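Local coordinates for cadherin-23 (Mus musculus, PDB 5UZ8), which probably mediates calcium-dependent cell adhesion in the mechanotransduction of hearing, as a chain of cadherin repeats with calcium ions bound at their junctions, at residues Pro119-Ala124 with Leu136-Thr141; Leu187-Lys192 with Val207-Arg212; Ser229-Glu234 with Leu312-Asp317. All blocks are in the same frame, centred on the assembly; numbering follows the deposited sequence. Where two conformers were deposited one is given.

Contact 1: residues Pro119-Ala124 with Leu136-Thr141; sequences PSYQEA and LRVTAT
Tyr121 and Glu123 reach from edge strand 121-126 to Leu136-Thr139 across the beta-sandwich of the cadherin fold, an example of how one aromatic residue can join two sheets without any shared backbone bonds. Leu136 comes first: its CB meets the bent chain of Glu123, 3.7 Å from CG, while its CD1 lies 3.7 Å from Tyr121 CB and slants against the near end of the ring. Arg137 turns its CB outward and offers its carbonyl O, 3.9 Å from Tyr121 CE2. Val138 makes the central contact. Its CG1 stands over the middle of the Tyr121 ring, a CH-pi contact with the methyl 3.8 Å from the centroid and 11° off the normal. The ring arrives there because Tyr121 CG is anti to the carbonyl carbon (chi1 -66°), which, with CB already directed at Leu136-Thr139, lays the ring against Val138 CG1. Phe116 and Val207 also touch this side chain, so an alanine here would probably open a gap between the sheets and deprive the Val138 methyl of its aromatic face. At Thr139 the packing ends in a weak but nearly straight hydrogen bond: the amide N points at Tyr121 OH, 3.4 Å away.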
loop_
_atom_site.group_PDB
_atom_site.type_symbol
_atom_site.label_atom_id
_atom_site.label_comp_id
_atom_site.label_asym_id
_atom_site.label_seq_id
_atom_site.Cartn_x
_atom_site.Cartn_y
_atom_site.Cartn_z
ATOM N N PRO A 119 -3.148 -8.285 -0.858
ATOM C CA PRO A 119 -4.295 -7.586 -1.461
ATOM C C PRO A 119 -4.659 -6.284 -0.720
ATOM O O PRO A 119 -5.307 -5.419 -1.288
ATOM C CB PRO A 119 -5.416 -8.626 -1.393
ATOM C CG PRO A 119 -5.038 -9.558 -0.290
ATOM C CD PRO A 119 -3.532 -9.613 -0.341
ATOM N N SER A 120 -4.234 -6.186 0.534
ATOM C CA SER A 120 -4.396 -4.983 1.321
ATOM C C SER A 120 -3.528 -5.109 2.551
ATOM O O SER A 120 -2.922 -6.166 2.801
ATOM C CB SER A 120 -5.874 -4.681 1.668
ATOM O OG SER A 120 -6.354 -5.360 2.812
ATOM N N TYR A 121 -3.350 -3.982 3.238
ATOM C CA TYR A 121 -2.500 -3.920 4.442
ATOM C C TYR A 121 -3.281 -3.266 5.527
ATOM O O TYR A 121 -4.140 -2.420 5.244
ATOM C CB TYR A 121 -1.228 -3.143 4.171
ATOM C CG TYR A 121 -0.296 -3.820 3.169
ATOM C CD1 TYR A 121 -0.438 -3.591 1.808
ATOM C CD2 TYR A 121 0.736 -4.671 3.594
ATOM C CE1 TYR A 121 0.418 -4.184 0.882
ATOM C CE2 TYR A 121 1.616 -5.272 2.676
ATOM C CZ TYR A 121 1.445 -5.020 1.331
ATOM O OH TYR A 121 2.266 -5.604 0.404
ATOM N N GLN A 122 -3.007 -3.633 6.773
ATOM C CA GLN A 122 -3.677 -2.999 7.907
ATOM C C GLN A 122 -2.832 -3.105 9.168
ATOM O O GLN A 122 -2.214 -4.156 9.418
ATOM C CB GLN A 122 -5.051 -3.617 8.164
ATOM C CG GLN A 122 -5.753 -3.032 9.402
ATOM C CD GLN A 122 -7.235 -3.367 9.471
ATOM O OE1 GLN A 122 -7.897 -3.186 10.527
ATOM N NE2 GLN A 122 -7.777 -3.839 8.350
ATOM N N GLU A 123 -2.781 -2.009 9.919
ATOM C CA GLU A 123 -2.211 -2.030 11.267
ATOM C C GLU A 123 -3.033 -1.152 12.183
ATOM O O GLU A 123 -3.730 -0.252 11.713
ATOM C CB GLU A 123 -0.782 -1.512 11.298
ATOM C CG GLU A 123 0.253 -2.343 10.584
ATOM C CD GLU A 123 0.509 -3.709 11.175
ATOM O OE1 GLU A 123 0.194 -3.956 12.375
ATOM O OE2 GLU A 123 1.034 -4.547 10.369
ATOM N N ALA A 124 -2.916 -1.409 13.476
ATOM C CA ALA A 124 -3.537 -0.571 14.497
ATOM C C ALA A 124 -2.432 0.023 15.326
ATOM O O ALA A 124 -1.482 -0.698 15.720
ATOM C CB ALA A 124 -4.458 -1.392 15.385
ATOM N N LEU A 136 4.187 0.098 9.147
ATOM C CA LEU A 136 4.226 -1.135 8.366
ATOM C C LEU A 136 5.040 -0.894 7.099
ATOM O O LEU A 136 5.339 0.244 6.755
ATOM C CB LEU A 136 2.807 -1.555 7.964
ATOM C CG LEU A 136 2.270 -0.639 6.858
ATOM C CD1 LEU A 136 1.604 -1.396 5.741
ATOM C CD2 LEU A 136 1.420 0.464 7.427
ATOM N N ARG A 137 5.388 -1.983 6.433
ATOM C CA ARG A 137 6.093 -1.918 5.170
ATOM C C ARG A 137 5.230 -2.592 4.101
ATOM O O ARG A 137 4.768 -3.701 4.297
ATOM C CB ARG A 137 7.430 -2.644 5.315
ATOM C CG ARG A 137 8.345 -2.570 4.101
ATOM C CD ARG A 137 9.712 -3.142 4.463
ATOM N NE ARG A 137 10.652 -2.124 4.896
ATOM C CZ ARG A 137 11.680 -2.322 5.719
ATOM N NH1 ARG A 137 12.500 -1.313 6.011
ATOM N NH2 ARG A 137 11.893 -3.520 6.262
ATOM N N VAL A 138 5.017 -1.909 2.987
ATOM C CA VAL A 138 4.382 -2.484 1.819
ATOM C C VAL A 138 5.473 -2.921 0.848
ATOM O O VAL A 138 6.521 -2.273 0.753
ATOM C CB VAL A 138 3.390 -1.520 1.161
ATOM C CG1 VAL A 138 2.347 -1.080 2.183
ATOM C CG2 VAL A 138 4.064 -0.336 0.490
ATOM N N THR A 139 5.225 -4.025 0.136
ATOM C CA THR A 139 6.180 -4.515 -0.842
ATOM C C THR A 139 5.425 -4.957 -2.097
ATOM O O THR A 139 4.440 -5.725 -2.013
ATOM C CB THR A 139 6.978 -5.717 -0.285
ATOM O OG1 THR A 139 7.687 -5.348 0.916
ATOM C CG2 THR A 139 7.953 -6.252 -1.318
ATOM N N ALA A 140 5.907 -4.489 -3.239
ATOM C CA ALA A 140 5.515 -4.985 -4.556
ATOM C C ALA A 140 6.722 -5.641 -5.243
ATOM O O ALA A 140 7.857 -5.390 -4.857
ATOM C CB ALA A 140 5.007 -3.836 -5.381
ATOM N N THR A 141 6.479 -6.508 -6.230
ATOM C CA THR A 141 7.557 -7.109 -6.996
ATOM C C THR A 141 7.312 -6.884 -8.464
ATOM O O THR A 141 6.161 -6.710 -8.883
ATOM C CB THR A 141 7.654 -8.600 -6.756
ATOM O OG1 THR A 141 6.427 -9.223 -7.150
ATOM C CG2 THR A 141 7.948 -8.890 -5.288
#

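Contact 2: residues Leu187-Lys192 with Val207-Arg212; sequences LTALAK and VQVVIR
Leu187 and Val209 face each other as an antiparallel hydrogen-bonded pair, one rung of the beta hairpin formed by strands 184-193 and 204-214 of this cadherin repeat. Their peptides satisfy one another in both directions: Leu187 N donates to Val209 O at 2.8 Å, and Val209 N to Leu187 O at 2.7 Å. Ala189 and Val207 repeat the ring of two bonds, Ala189 N to Val207 O and Val207 N to Ala189 O, each 2.9 Å long. Two carbonyls also receive a CA-H contact, Leu187 O from Gln208 CA and Val207 O from Thr188 CA.

The non-hydrogen-bonded pair between these rungs, Thr188 with Gln208, illustrates how side chains can supply the link that the backbone omits. Thr188 OG1 donates to Gln208 OE1 at 2.8 Å, lying in the amide plane on a lone pair, with a C=O...O angle of 118°. The glutamine gets there by bending at chi2 (-64°), which folds its amide back over the neighbouring strand. A water completes the circuit: it donates to Thr188 OG1 and accepts from Gln208 NE2, so the threonine hydroxyl both gives and receives, and both ends of the amide are engaged.

On the other face the residues are apolar and buried. Ala189 CB lies 4.0 Å from Val207 CG1 and also approaches Val209 CG2. Here Val209 packs on Leu136 and Val138 of the facing sheet. Within its own sheet the hairpin is central, flanked by strand 151-155 beside 184-193 and by strand 121-126 running parallel to 204-214.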
loop_
_atom_site.group_PDB
_atom_site.type_symbol
_atom_site.label_atom_id
_atom_site.label_comp_id
_atom_site.label_asym_id
_atom_site.label_seq_id
_atom_site.Cartn_x
_atom_site.Cartn_y
_atom_site.Cartn_z
ATOM N N LEU A 187 -5.596 4.610 3.223
ATOM C CA LEU A 187 -4.643 5.273 2.352
ATOM C C LEU A 187 -4.392 4.426 1.105
ATOM O O LEU A 187 -4.458 3.211 1.155
ATOM C CB LEU A 187 -3.338 5.440 3.074
ATOM C CG LEU A 187 -3.369 6.178 4.408
ATOM C CD1 LEU A 187 -1.928 6.218 4.907
ATOM C CD2 LEU A 187 -4.020 7.541 4.201
ATOM N N THR A 188 -4.134 5.089 -0.009
ATOM C CA THR A 188 -3.728 4.411 -1.236
ATOM C C THR A 188 -2.216 4.504 -1.383
ATOM O O THR A 188 -1.678 5.609 -1.484
ATOM C CB THR A 188 -4.403 5.061 -2.450
ATOM O OG1 THR A 188 -5.834 4.986 -2.299
ATOM C CG2 THR A 188 -3.988 4.354 -3.718
ATOM N N ALA A 189 -1.552 3.352 -1.415
ATOM C CA ALA A 189 -0.123 3.267 -1.704
ATOM C C ALA A 189 0.047 2.850 -3.166
ATOM O O ALA A 189 -0.684 1.969 -3.646
ATOM C CB ALA A 189 0.560 2.272 -0.798
ATOM N N LEU A 190 0.999 3.480 -3.858
ATOM C CA LEU A 190 1.232 3.235 -5.284
ATOM C C LEU A 190 2.647 2.688 -5.469
ATOM O O LEU A 190 3.559 3.170 -4.803
ATOM C CB LEU A 190 1.112 4.540 -6.024
ATOM C CG LEU A 190 1.013 4.506 -7.529
ATOM C CD1 LEU A 190 -0.311 3.888 -7.973
ATOM C CD2 LEU A 190 1.077 5.947 -8.028
ATOM N N ALA A 191 2.795 1.691 -6.341
ATOM C CA ALA A 191 4.106 1.198 -6.764
ATOM C C ALA A 191 4.213 1.482 -8.262
ATOM O O ALA A 191 3.323 1.081 -9.021
ATOM C CB ALA A 191 4.220 -0.285 -6.499
ATOM N N LYS A 192 5.262 2.189 -8.678
ATOM C CA LYS A 192 5.420 2.594 -10.076
ATOM C C LYS A 192 6.838 2.211 -10.524
ATOM O O LYS A 192 7.832 2.545 -9.857
ATOM C CB LYS A 192 5.141 4.083 -10.220
ATOM C CG LYS A 192 5.227 4.651 -11.624
ATOM C CD LYS A 192 5.020 6.183 -11.624
ATOM C CE LYS A 192 3.733 6.620 -10.968
ATOM N NZ LYS A 192 3.415 8.061 -11.242
ATOM N N VAL A 207 -2.557 -0.216 -3.840
ATOM C CA VAL A 207 -3.155 -1.029 -2.804
ATOM C C VAL A 207 -3.695 -0.127 -1.678
ATOM O O VAL A 207 -3.205 1.013 -1.515
ATOM C CB VAL A 207 -2.142 -2.043 -2.267
ATOM C CG1 VAL A 207 -1.062 -1.368 -1.453
ATOM C CG2 VAL A 207 -2.803 -3.112 -1.438
ATOM N N GLN A 208 -4.713 -0.594 -0.936
ATOM C CA GLN A 208 -5.238 0.168 0.190
ATOM C C GLN A 208 -4.564 -0.267 1.486
ATOM O O GLN A 208 -4.319 -1.466 1.714
ATOM C CB GLN A 208 -6.756 0.076 0.322
ATOM C CG GLN A 208 -7.529 0.506 -0.897
ATOM C CD GLN A 208 -7.347 1.963 -1.217
ATOM O OE1 GLN A 208 -6.651 2.336 -2.206
ATOM N NE2 GLN A 208 -7.923 2.798 -0.393
ATOM N N VAL A 209 -4.243 0.729 2.303
ATOM C CA VAL A 209 -3.605 0.555 3.612
ATOM C C VAL A 209 -4.476 1.189 4.687
ATOM O O VAL A 209 -4.703 2.402 4.634
ATOM C CB VAL A 209 -2.225 1.220 3.638
ATOM C CG1 VAL A 209 -1.561 0.982 5.010
ATOM C CG2 VAL A 209 -1.369 0.674 2.501
ATOM N N VAL A 210 -4.979 0.379 5.627
ATOM C CA VAL A 210 -5.792 0.826 6.727
ATOM C C VAL A 210 -4.913 1.024 7.955
ATOM O O VAL A 210 -4.160 0.123 8.363
ATOM C CB VAL A 210 -6.905 -0.186 7.092
ATOM C CG1 VAL A 210 -7.710 0.293 8.299
ATOM C CG2 VAL A 210 -7.829 -0.408 5.914
ATOM N N ILE A 211 -5.041 2.179 8.585
ATOM C CA ILE A 211 -4.404 2.412 9.876
ATOM C C ILE A 211 -5.507 2.779 10.849
ATOM O O ILE A 211 -6.140 3.836 10.721
ATOM C CB ILE A 211 -3.325 3.508 9.825
ATOM C CG1 ILE A 211 -2.135 3.018 9.010
ATOM C CG2 ILE A 211 -2.840 3.857 11.244
ATOM C CD1 ILE A 211 -1.246 4.108 8.443
ATOM N N ARG A 212 -5.749 1.900 11.813
ATOM C CA ARG A 212 -6.771 2.136 12.828
ATOM C C ARG A 212 -6.085 2.710 14.055
ATOM O O ARG A 212 -5.022 2.241 14.459
ATOM C CB ARG A 212 -7.552 0.877 13.146
ATOM C CG ARG A 212 -8.258 0.325 11.914
ATOM C CD ARG A 212 -9.365 -0.678 12.235
ATOM N NE ARG A 212 -9.923 -1.182 11.000
ATOM C CZ ARG A 212 -10.819 -0.549 10.241
ATOM N NH1 ARG A 212 -11.365 0.614 10.618
ATOM N NH2 ARG A 212 -11.189 -1.112 9.097
HETATM O O HOH W 1 -7.561 5.628 -0.077
#

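Contact 3: residues Ser229-Glu234 with Leu312-Asp317; sequences STSVYE and LVEVID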
loop_
_atom_site.group_PDB
_atom_site.type_symbol
_atom_site.label_atom_id
_atom_site.label_comp_id
_atom_site.label_asym_id
_atom_site.label_seq_id
_atom_site.Cartn_x
_atom_site.Cartn_y
_atom_site.Cartn_z
ATOM N N SER A 229 -26.415 26.744 39.445
ATOM C CA SER A 229 -27.160 27.237 40.612
ATOM C C SER A 229 -28.570 26.682 40.580
ATOM O O SER A 229 -29.193 26.619 39.518
ATOM C CB SER A 229 -27.213 28.762 40.625
ATOM O OG SER A 229 -27.794 29.250 39.432
ATOM N N THR A 230 -29.071 26.269 41.748
ATOM C CA THR A 230 -30.437 25.781 41.847
ATOM C C THR A 230 -31.012 26.078 43.228
ATOM O O THR A 230 -30.298 26.557 44.122
ATOM C CB THR A 230 -30.519 24.260 41.559
ATOM O OG1 THR A 230 -31.906 23.878 41.486
ATOM C CG2 THR A 230 -29.827 23.470 42.646
ATOM N N SER A 231 -32.304 25.812 43.373
ATOM C CA SER A 231 -33.011 26.081 44.623
ATOM C C SER A 231 -33.780 24.872 45.027
ATOM O O SER A 231 -34.334 24.163 44.184
ATOM C CB SER A 231 -34.013 27.237 44.482
ATOM O OG SER A 231 -33.362 28.462 44.241
ATOM N N VAL A 232 -33.878 24.677 46.330
ATOM C CA VAL A 232 -34.662 23.611 46.905
ATOM C C VAL A 232 -35.607 24.271 47.911
ATOM O O VAL A 232 -35.179 25.137 48.685
ATOM C CB VAL A 232 -33.708 22.602 47.610
ATOM C CG1 VAL A 232 -34.453 21.452 48.227
ATOM C CG2 VAL A 232 -32.704 22.075 46.597
ATOM N N TYR A 233 -36.861 23.839 47.945
ATOM C CA TYR A 233 -37.772 24.301 49.007
ATOM C C TYR A 233 -37.311 23.817 50.384
ATOM O O TYR A 233 -36.800 22.718 50.511
ATOM C CB TYR A 233 -39.225 23.869 48.756
ATOM C CG TYR A 233 -39.878 24.649 47.644
ATOM C CD1 TYR A 233 -40.261 25.981 47.835
ATOM C CD2 TYR A 233 -40.086 24.073 46.389
ATOM C CE1 TYR A 233 -40.832 26.715 46.792
ATOM C CE2 TYR A 233 -40.677 24.796 45.356
ATOM C CZ TYR A 233 -41.032 26.109 45.564
ATOM O OH TYR A 233 -41.620 26.817 44.535
ATOM N N GLU A 234 -37.451 24.675 51.391
ATOM C CA GLU A 234 -37.279 24.290 52.796
ATOM C C GLU A 234 -38.176 23.088 53.127
ATOM O O GLU A 234 -39.238 22.938 52.519
ATOM C CB GLU A 234 -37.639 25.468 53.724
ATOM C CG GLU A 234 -39.075 25.974 53.572
ATOM C CD GLU A 234 -39.425 27.158 54.473
ATOM O OE1 GLU A 234 -40.571 27.664 54.348
ATOM O OE2 GLU A 234 -38.570 27.622 55.268
ATOM N N LEU A 312 -24.261 25.683 43.275
ATOM C CA LEU A 312 -24.798 26.504 44.356
ATOM C C LEU A 312 -26.214 26.008 44.631
ATOM O O LEU A 312 -27.005 25.866 43.703
ATOM C CB LEU A 312 -24.825 27.967 43.962
ATOM C CG LEU A 312 -25.659 28.897 44.838
ATOM C CD1 LEU A 312 -25.306 28.802 46.336
ATOM C CD2 LEU A 312 -25.519 30.318 44.304
ATOM N N VAL A 313 -26.522 25.712 45.895
ATOM C CA VAL A 313 -27.892 25.343 46.270
ATOM C C VAL A 313 -28.399 26.301 47.330
ATOM O O VAL A 313 -27.795 26.411 48.396
ATOM C CB VAL A 313 -27.958 23.931 46.834
ATOM C CG1 VAL A 313 -29.412 23.559 47.124
ATOM C CG2 VAL A 313 -27.321 22.943 45.876
ATOM N N GLU A 314 -29.465 27.026 47.016
ATOM C CA GLU A 314 -30.119 27.906 47.989
ATOM C C GLU A 314 -31.436 27.276 48.409
ATOM O O GLU A 314 -32.016 26.472 47.677
ATOM C CB GLU A 314 -30.321 29.328 47.437
ATOM C CG GLU A 314 -31.363 29.480 46.332
ATOM C CD GLU A 314 -31.810 30.923 46.130
ATOM O OE1 GLU A 314 -32.790 31.145 45.372
ATOM O OE2 GLU A 314 -31.182 31.830 46.734
ATOM N N VAL A 315 -31.896 27.615 49.603
ATOM C CA VAL A 315 -33.113 27.016 50.112
ATOM C C VAL A 315 -34.152 28.123 50.127
ATOM O O VAL A 315 -33.892 29.195 50.671
ATOM C CB VAL A 315 -32.930 26.415 51.519
ATOM C CG1 VAL A 315 -34.225 25.774 51.993
ATOM C CG2 VAL A 315 -31.791 25.392 51.530
ATOM N N ILE A 316 -35.304 27.870 49.532
ATOM C CA ILE A 316 -36.321 28.927 49.424
ATOM C C ILE A 316 -37.524 28.627 50.317
ATOM O O ILE A 316 -37.892 27.462 50.545
ATOM C CB ILE A 316 -36.755 29.195 47.966
ATOM C CG1 ILE A 316 -37.225 27.912 47.281
ATOM C CG2 ILE A 316 -35.600 29.834 47.190
ATOM C CD1 ILE A 316 -37.507 28.059 45.801
ATOM N N ASP A 317 -38.124 29.714 50.808
ATOM C CA ASP A 317 -39.291 29.659 51.667
ATOM C C ASP A 317 -40.454 29.205 50.774
ATOM O O ASP A 317 -40.492 29.523 49.588
ATOM C CB ASP A 317 -39.565 31.040 52.323
ATOM C CG ASP A 317 -38.354 31.581 53.182
ATOM O OD1 ASP A 317 -37.342 32.025 52.604
ATOM O OD2 ASP A 317 -38.437 31.618 54.431
#
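Ser229-Tyr233 and Leu312-Ile316 form the parallel strand pair of a cadherin repeat that sets the outermost strand 227-233, the first of its sheet in the chain, alongside the last, 306-316. The bonds run as a parallel ladder that uses alternate residues of each strand. Thr230 N binds Leu312 O and Thr230 O accepts from Glu314 N; Val232 N then donates to Glu314 O, Val232 O accepts from Ile316 N at 2.9 Å, and Glu234 N closes the series on Ile316 O.

One face carries Thr230, Val232, Val313 and Val315 into the sandwich, where Val232 CG2 meets Val313 CG1 at 3.6 Å and Val242 covers Thr230 and Val232. In this Greek-key beta-sandwich, strand 227-233 borders its sheet and pairs in parallel with 306-316. On the other face Ile316 puts CD1 over the Tyr233 ring, 4.1 Å from the centroid and displaced toward the rim, while CG1 touches CD1 of the ring at 3.6 Å. Beside it Ser231 OG donates to Glu314 OE1 on the anti lone pair in the conformer described, one of two for that glutamate.

At the end of the pair Glu234 and Asp317 hold their carboxylates near each other, OE2 to OD2 4.1 Å, in positions matching the calcium ligands Glu127 and Asp215 of the preceding repeat, which is consistent with an unfilled calcium site. Meanwhile Glu234 OE1 accepts from the amide N of Val318.

In the fold
Contacts 1 and 2 belong to the same cadherin repeat, with centres 7 Å apart, and illustrate the two ways a sandwich is held: contact 1 joins its facing sheets, contact 2 pairs neighbours within one. They meet where strand 121-126 runs parallel to 204-214, through Tyr121 O with Val210 N and Gln122 OE1 with Arg212 NE. Contact 3 follows later in the chain, about 61 Å from contact 2 between centres, in the next repeat, and pairs 227-233 with 306-316, the counterpart of the parallel neighbours 121-126 and 204-214. Strand 204-214 leads into 227-233 through a calcium-bound junction. The same parallel strand pairing thus recurs in successive repeats of an elongated molecule, as suits an adhesion protein.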